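Local coordinates for beta-1,3-1,4-glucanase (Caldicellulosiruptor sp. F32, PDB 5H4R), which probably hydrolyses mixed-linkage beta-1,3-1,4-glucans as a family 5 lichenase, and holds cellotetraose in its substrate cleft in this engineered variant, at residues L336-R348 / Y384-R396. The protein carries 1 engineered substitution. Residues are numbered along the deposited sequence; the frame is centred on the assembly and turned at random.
Sequences LQSRVEFAAYYVR and YPEIVSAMMKYAR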
loop_
_atom_site.group_PDB
_atom_site.type_symbol
_atom_site.label_atom_id
_atom_site.label_comp_id
_atom_site.label_asym_id
_atom_site.label_seq_id
_atom_site.Cartn_x
_atom_site.Cartn_y
_atom_site.Cartn_z
ATOM N N LEU A 336 -12.443 12.896 -16.126
ATOM C CA LEU A 336 -13.188 11.869 -15.409
ATOM C C LEU A 336 -13.360 10.616 -16.257
ATOM O O LEU A 336 -13.137 9.503 -15.778
ATOM C CB LEU A 336 -14.549 12.406 -14.984
ATOM C CG LEU A 336 -15.444 11.418 -14.245
ATOM C CD1 LEU A 336 -14.771 10.931 -12.959
ATOM C CD2 LEU A 336 -16.798 12.073 -13.942
ATOM N N GLN A 337 -13.800 10.773 -17.507
ATOM C CA GLN A 337 -14.054 9.596 -18.332
ATOM C C GLN A 337 -12.802 8.736 -18.448
ATOM O O GLN A 337 -12.872 7.498 -18.363
ATOM C CB GLN A 337 -14.547 10.021 -19.715
ATOM C CG GLN A 337 -14.811 8.849 -20.622
ATOM C CD GLN A 337 -15.952 7.977 -20.120
ATOM O OE1 GLN A 337 -17.002 8.481 -19.671
ATOM N NE2 GLN A 337 -15.773 6.661 -20.223
ATOM N N SER A 338 -11.636 9.367 -18.648
ATOM C CA SER A 338 -10.391 8.598 -18.700
ATOM C C SER A 338 -10.113 7.871 -17.391
ATOM O O SER A 338 -9.675 6.715 -17.389
ATOM C CB SER A 338 -9.202 9.499 -19.025
ATOM O OG SER A 338 -9.226 9.960 -20.365
ATOM N N ARG A 339 -10.298 8.551 -16.255
ATOM C CA ARG A 339 -10.002 7.915 -14.981
ATOM C C ARG A 339 -10.995 6.793 -14.668
ATOM O O ARG A 339 -10.615 5.788 -14.055
ATOM C CB ARG A 339 -9.967 8.961 -13.880
ATOM C CG ARG A 339 -8.850 9.948 -14.041
ATOM C CD ARG A 339 -8.449 10.563 -12.726
ATOM N NE ARG A 339 -9.525 11.395 -12.196
ATOM C CZ ARG A 339 -9.774 11.630 -10.905
ATOM N NH1 ARG A 339 -9.050 11.087 -9.928
ATOM N NH2 ARG A 339 -10.770 12.432 -10.592
ATOM N N VAL A 340 -12.246 6.928 -15.119
ATOM C CA VAL A 340 -13.246 5.860 -14.987
ATOM C C VAL A 340 -12.837 4.623 -15.794
ATOM O O VAL A 340 -12.853 3.483 -15.294
ATOM C CB VAL A 340 -14.625 6.395 -15.411
ATOM C CG1 VAL A 340 -15.634 5.274 -15.640
ATOM C CG2 VAL A 340 -15.165 7.394 -14.393
ATOM N N GLU A 341 -12.447 4.820 -17.055
ATOM C CA GLU A 341 -12.025 3.681 -17.864
ATOM C C GLU A 341 -10.774 3.029 -17.290
ATOM O O GLU A 341 -10.686 1.793 -17.215
ATOM C CB GLU A 341 -11.796 4.112 -19.308
ATOM C CG GLU A 341 -13.079 4.473 -20.038
ATOM C CD GLU A 341 -12.869 4.940 -21.484
ATOM O OE1 GLU A 341 -11.954 4.433 -22.181
ATOM O OE2 GLU A 341 -13.624 5.846 -21.927
ATOM N N PHE A 342 -9.790 3.849 -16.890
ATOM C CA PHE A 342 -8.586 3.360 -16.226
ATOM C C PHE A 342 -8.925 2.492 -15.022
ATOM O O PHE A 342 -8.352 1.407 -14.841
ATOM C CB PHE A 342 -7.732 4.556 -15.785
ATOM C CG PHE A 342 -6.637 4.223 -14.812
ATOM C CD1 PHE A 342 -5.404 3.778 -15.238
ATOM C CD2 PHE A 342 -6.841 4.405 -13.443
ATOM C CE1 PHE A 342 -4.396 3.485 -14.314
ATOM C CE2 PHE A 342 -5.847 4.123 -12.524
ATOM C CZ PHE A 342 -4.622 3.669 -12.953
ATOM N N ALA A 343 -9.807 2.987 -14.151
ATOM C CA ALA A 343 -10.035 2.299 -12.888
ATOM C C ALA A 343 -10.716 0.963 -13.104
ATOM O O ALA A 343 -10.344 -0.044 -12.473
ATOM C CB ALA A 343 -10.872 3.171 -11.947
ATOM N N ALA A 344 -11.694 0.920 -14.004
ATOM C CA ALA A 344 -12.339 -0.339 -14.323
ATOM C C ALA A 344 -11.333 -1.318 -14.911
ATOM O O ALA A 344 -11.310 -2.497 -14.544
ATOM C CB ALA A 344 -13.488 -0.104 -15.303
ATOM N N TYR A 345 -10.527 -0.855 -15.865
ATOM C CA TYR A 345 -9.594 -1.752 -16.533
ATOM C C TYR A 345 -8.558 -2.284 -15.558
ATOM O O TYR A 345 -8.269 -3.487 -15.536
ATOM C CB TYR A 345 -8.910 -1.040 -17.704
ATOM C CG TYR A 345 -8.026 -1.976 -18.487
ATOM C CD1 TYR A 345 -8.550 -2.723 -19.534
ATOM C CD2 TYR A 345 -6.687 -2.119 -18.182
ATOM C CE1 TYR A 345 -7.754 -3.599 -20.257
ATOM C CE2 TYR A 345 -5.869 -3.000 -18.916
ATOM C CZ TYR A 345 -6.412 -3.732 -19.935
ATOM O OH TYR A 345 -5.630 -4.595 -20.662
ATOM N N TYR A 346 -7.975 -1.392 -14.746
ATOM C CA TYR A 346 -6.918 -1.777 -13.825
ATOM C C TYR A 346 -7.421 -2.840 -12.853
ATOM O O TYR A 346 -6.773 -3.875 -12.661
ATOM C CB TYR A 346 -6.426 -0.538 -13.097
ATOM C CG TYR A 346 -5.146 -0.688 -12.327
ATOM C CD1 TYR A 346 -5.107 -1.408 -11.134
ATOM C CD2 TYR A 346 -3.994 -0.046 -12.735
ATOM C CE1 TYR A 346 -3.930 -1.510 -10.401
ATOM C CE2 TYR A 346 -2.808 -0.158 -12.009
ATOM C CZ TYR A 346 -2.797 -0.890 -10.851
ATOM O OH TYR A 346 -1.643 -0.977 -10.114
ATOM N N VAL A 347 -8.606 -2.620 -12.268
ATOM C CA VAL A 347 -9.156 -3.580 -11.312
ATOM C C VAL A 347 -9.487 -4.914 -11.995
ATOM O O VAL A 347 -9.206 -5.989 -11.450
ATOM C CB VAL A 347 -10.375 -2.974 -10.596
ATOM C CG1 VAL A 347 -11.108 -4.040 -9.770
ATOM C CG2 VAL A 347 -9.925 -1.865 -9.699
ATOM N N ARG A 348 -10.078 -4.892 -13.191
ATOM C CA ARG A 348 -10.366 -6.170 -13.854
ATOM C C ARG A 348 -9.086 -6.898 -14.269
ATOM O O ARG A 348 -8.977 -8.127 -14.111
ATOM C CB ARG A 348 -11.247 -5.951 -15.079
ATOM C CG ARG A 348 -11.528 -7.238 -15.891
ATOM C CD ARG A 348 -12.180 -8.328 -15.070
ATOM N NE ARG A 348 -12.075 -9.626 -15.737
ATOM C CZ ARG A 348 -12.132 -10.805 -15.111
ATOM N NH1 ARG A 348 -12.297 -10.864 -13.800
ATOM N NH2 ARG A 348 -12.011 -11.936 -15.799
ATOM N N TYR A 384 -16.326 11.445 -6.748
ATOM C CA TYR A 384 -16.178 10.695 -7.992
ATOM C C TYR A 384 -16.805 9.317 -7.821
ATOM O O TYR A 384 -16.118 8.297 -7.856
ATOM C CB TYR A 384 -14.704 10.585 -8.372
ATOM C CG TYR A 384 -14.086 11.924 -8.625
ATOM C CD1 TYR A 384 -14.488 12.674 -9.711
ATOM C CD2 TYR A 384 -13.091 12.441 -7.791
ATOM C CE1 TYR A 384 -13.954 13.904 -9.957
ATOM C CE2 TYR A 384 -12.547 13.688 -8.020
ATOM C CZ TYR A 384 -12.966 14.413 -9.112
ATOM O OH TYR A 384 -12.459 15.660 -9.410
ATOM N N PRO A 385 -18.114 9.258 -7.598
ATOM C CA PRO A 385 -18.766 7.944 -7.472
ATOM C C PRO A 385 -18.607 7.090 -8.720
ATOM O O PRO A 385 -18.657 5.852 -8.633
ATOM C CB PRO A 385 -20.229 8.308 -7.208
ATOM C CG PRO A 385 -20.398 9.672 -7.802
ATOM C CD PRO A 385 -19.068 10.370 -7.603
ATOM N N GLU A 386 -18.404 7.713 -9.881
ATOM C CA GLU A 386 -18.224 6.959 -11.117
ATOM C C GLU A 386 -16.959 6.108 -11.077
ATOM O O GLU A 386 -16.929 5.004 -11.636
ATOM C CB GLU A 386 -18.176 7.904 -12.301
ATOM C CG GLU A 386 -19.435 8.789 -12.435
ATOM C CD GLU A 386 -19.368 10.132 -11.695
ATOM O OE1 GLU A 386 -18.432 10.396 -10.898
ATOM O OE2 GLU A 386 -20.300 10.936 -11.943
ATOM N N ILE A 387 -15.886 6.630 -10.477
ATOM C CA ILE A 387 -14.651 5.864 -10.353
ATOM C C ILE A 387 -14.873 4.701 -9.402
ATOM O O ILE A 387 -14.434 3.578 -9.656
ATOM C CB ILE A 387 -13.491 6.769 -9.890
ATOM C CG1 ILE A 387 -13.163 7.831 -10.951
ATOM C CG2 ILE A 387 -12.256 5.946 -9.563
ATOM C CD1 ILE A 387 -12.063 8.844 -10.573
ATOM N N VAL A 388 -15.556 4.950 -8.283
ATOM C CA VAL A 388 -15.831 3.882 -7.326
ATOM C C VAL A 388 -16.668 2.798 -7.989
ATOM O O VAL A 388 -16.334 1.611 -7.928
ATOM C CB VAL A 388 -16.513 4.442 -6.067
ATOM C CG1 VAL A 388 -16.889 3.317 -5.120
ATOM C CG2 VAL A 388 -15.581 5.437 -5.354
ATOM N N SER A 389 -17.734 3.200 -8.684
ATOM C CA SER A 389 -18.608 2.230 -9.332
ATOM C C SER A 389 -17.866 1.449 -10.403
ATOM O O SER A 389 -18.134 0.253 -10.610
ATOM C CB SER A 389 -19.811 2.936 -9.947
ATOM O OG SER A 389 -20.641 3.434 -8.932
ATOM N N ALA A 390 -16.953 2.115 -11.108
ATOM C CA ALA A 390 -16.154 1.442 -12.128
ATOM C C ALA A 390 -15.329 0.321 -11.516
ATOM O O ALA A 390 -15.232 -0.777 -12.085
ATOM C CB ALA A 390 -15.242 2.451 -12.831
ATOM N N MET A 391 -14.737 0.576 -10.349
ATOM C CA MET A 391 -13.948 -0.443 -9.681
ATOM C C MET A 391 -14.846 -1.544 -9.157
ATOM O O MET A 391 -14.512 -2.727 -9.259
ATOM C CB MET A 391 -13.129 0.190 -8.563
ATOM C CG MET A 391 -12.125 1.187 -9.109
ATOM S SD MET A 391 -10.927 1.694 -7.894
ATOM C CE MET A 391 -11.941 2.714 -6.807
ATOM N N MET A 392 -15.995 -1.178 -8.591
ATOM C CA MET A 392 -16.823 -2.194 -7.950
ATOM C C MET A 392 -17.388 -3.175 -8.963
ATOM O O MET A 392 -17.661 -4.335 -8.617
ATOM C CB MET A 392 -17.940 -1.525 -7.166
ATOM C CG MET A 392 -17.451 -0.705 -6.031
ATOM S SD MET A 392 -16.465 -1.688 -4.874
ATOM C CE MET A 392 -15.646 -0.338 -4.021
ATOM N N LYS A 393 -17.591 -2.719 -10.203
ATOM C CA LYS A 393 -18.110 -3.580 -11.256
ATOM C C LYS A 393 -17.223 -4.793 -11.486
ATOM O O LYS A 393 -17.730 -5.870 -11.815
ATOM C CB LYS A 393 -18.250 -2.780 -12.546
ATOM C CG LYS A 393 -18.843 -3.558 -13.707
ATOM C CD LYS A 393 -19.080 -2.628 -14.899
ATOM C CE LYS A 393 -19.598 -3.379 -16.126
ATOM N NZ LYS A 393 -20.909 -4.022 -15.865
ATOM N N TYR A 394 -15.909 -4.645 -11.299
ATOM C CA TYR A 394 -14.952 -5.690 -11.638
ATOM C C TYR A 394 -14.153 -6.220 -10.453
ATOM O O TYR A 394 -13.330 -7.110 -10.645
ATOM C CB TYR A 394 -13.981 -5.185 -12.724
ATOM C CG TYR A 394 -14.738 -4.858 -14.004
ATOM C CD1 TYR A 394 -15.213 -5.868 -14.793
ATOM C CD2 TYR A 394 -14.995 -3.543 -14.386
ATOM C CE1 TYR A 394 -15.931 -5.605 -15.966
ATOM C CE2 TYR A 394 -15.727 -3.258 -15.555
ATOM C CZ TYR A 394 -16.177 -4.288 -16.338
ATOM O OH TYR A 394 -16.911 -4.054 -17.501
ATOM N N ALA A 395 -14.387 -5.735 -9.234
ATOM C CA ALA A 395 -13.538 -6.118 -8.110
ATOM C C ALA A 395 -13.785 -7.530 -7.584
ATOM O O ALA A 395 -12.848 -8.179 -7.090
ATOM C CB ALA A 395 -13.730 -5.137 -6.953
ATOM N N ARG A 396 -15.023 -8.017 -7.621
ATOM C CA ARG A 396 -15.323 -9.278 -6.974
ATOM C C ARG A 396 -14.556 -10.413 -7.624
ATOM O O ARG A 396 -14.014 -11.297 -6.923
ATOM C CB ARG A 396 -16.831 -9.545 -7.003
ATOM C CG ARG A 396 -17.263 -10.721 -6.147
ATOM C CD ARG A 396 -18.707 -11.111 -6.422
ATOM N NE ARG A 396 -18.833 -11.762 -7.726
ATOM C CZ ARG A 396 -18.649 -13.063 -7.943
ATOM N NH1 ARG A 396 -18.340 -13.879 -6.942
ATOM N NH2 ARG A 396 -18.778 -13.550 -9.168
ATOM O OXT ARG A 396 -14.479 -10.519 -8.852
HETATM O O HOH W 1 -13.941 -9.062 -12.415
#
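Over one face of the Y384 ring stands the guanidinium of R339, end-on rather than flat: the two planes are 83° apart and NH2 lies 3.3 Å from CZ of Y384. With R339 CZ 4.5 Å from the ring centroid and 11° off its normal, this is a cation-pi contact. The ring therefore meets the guanidinium at its edge, while CD1 of I387 covers one face, 3.6 Å from R339 CZ. A bend at chi3 turns the arginine's end back toward helix 385-395, and NH1 is hydrogen-bonded to the carbonyl of A329. CD1 of L336 packs 3.7 Å from CD1 of Y384. Replacing Y384 by an alanine would probably leave NH2 of R339 without its aromatic partner and open a gap beside CD1 of L336.

I387 is a knob in the hole formed by L336, R339, V340 and A343; its CG1 lies beside the backbone N, which lets CD1 reach the guanidinium while CG2 faces A343. Small residues permit close approach: A344 CB and A390 CB are 4.0 Å apart, and the segment axes come within 7.6 Å. V347 wedges its CG2 against CG of M391 and its CG1 against CA of A395 (3.6 Å). At the far end the side chains of R348 and Y394 cross at about a right angle, CB against CB at 3.7 Å. A water links R348 NH1 to the Y394 carbonyl, NH2 of R348 is hydrogen-bonded to O of I30, and the Y394 hydroxyl to N of I28 and O of P26.

The helices run nearly parallel, crossing at -22°, and I387 and M391 also touch W359 of the last barrel strand. This is the packing of neighbouring outer helices in a (beta/alpha)8 TIM barrel, here those following strands 322-327 and 356-361.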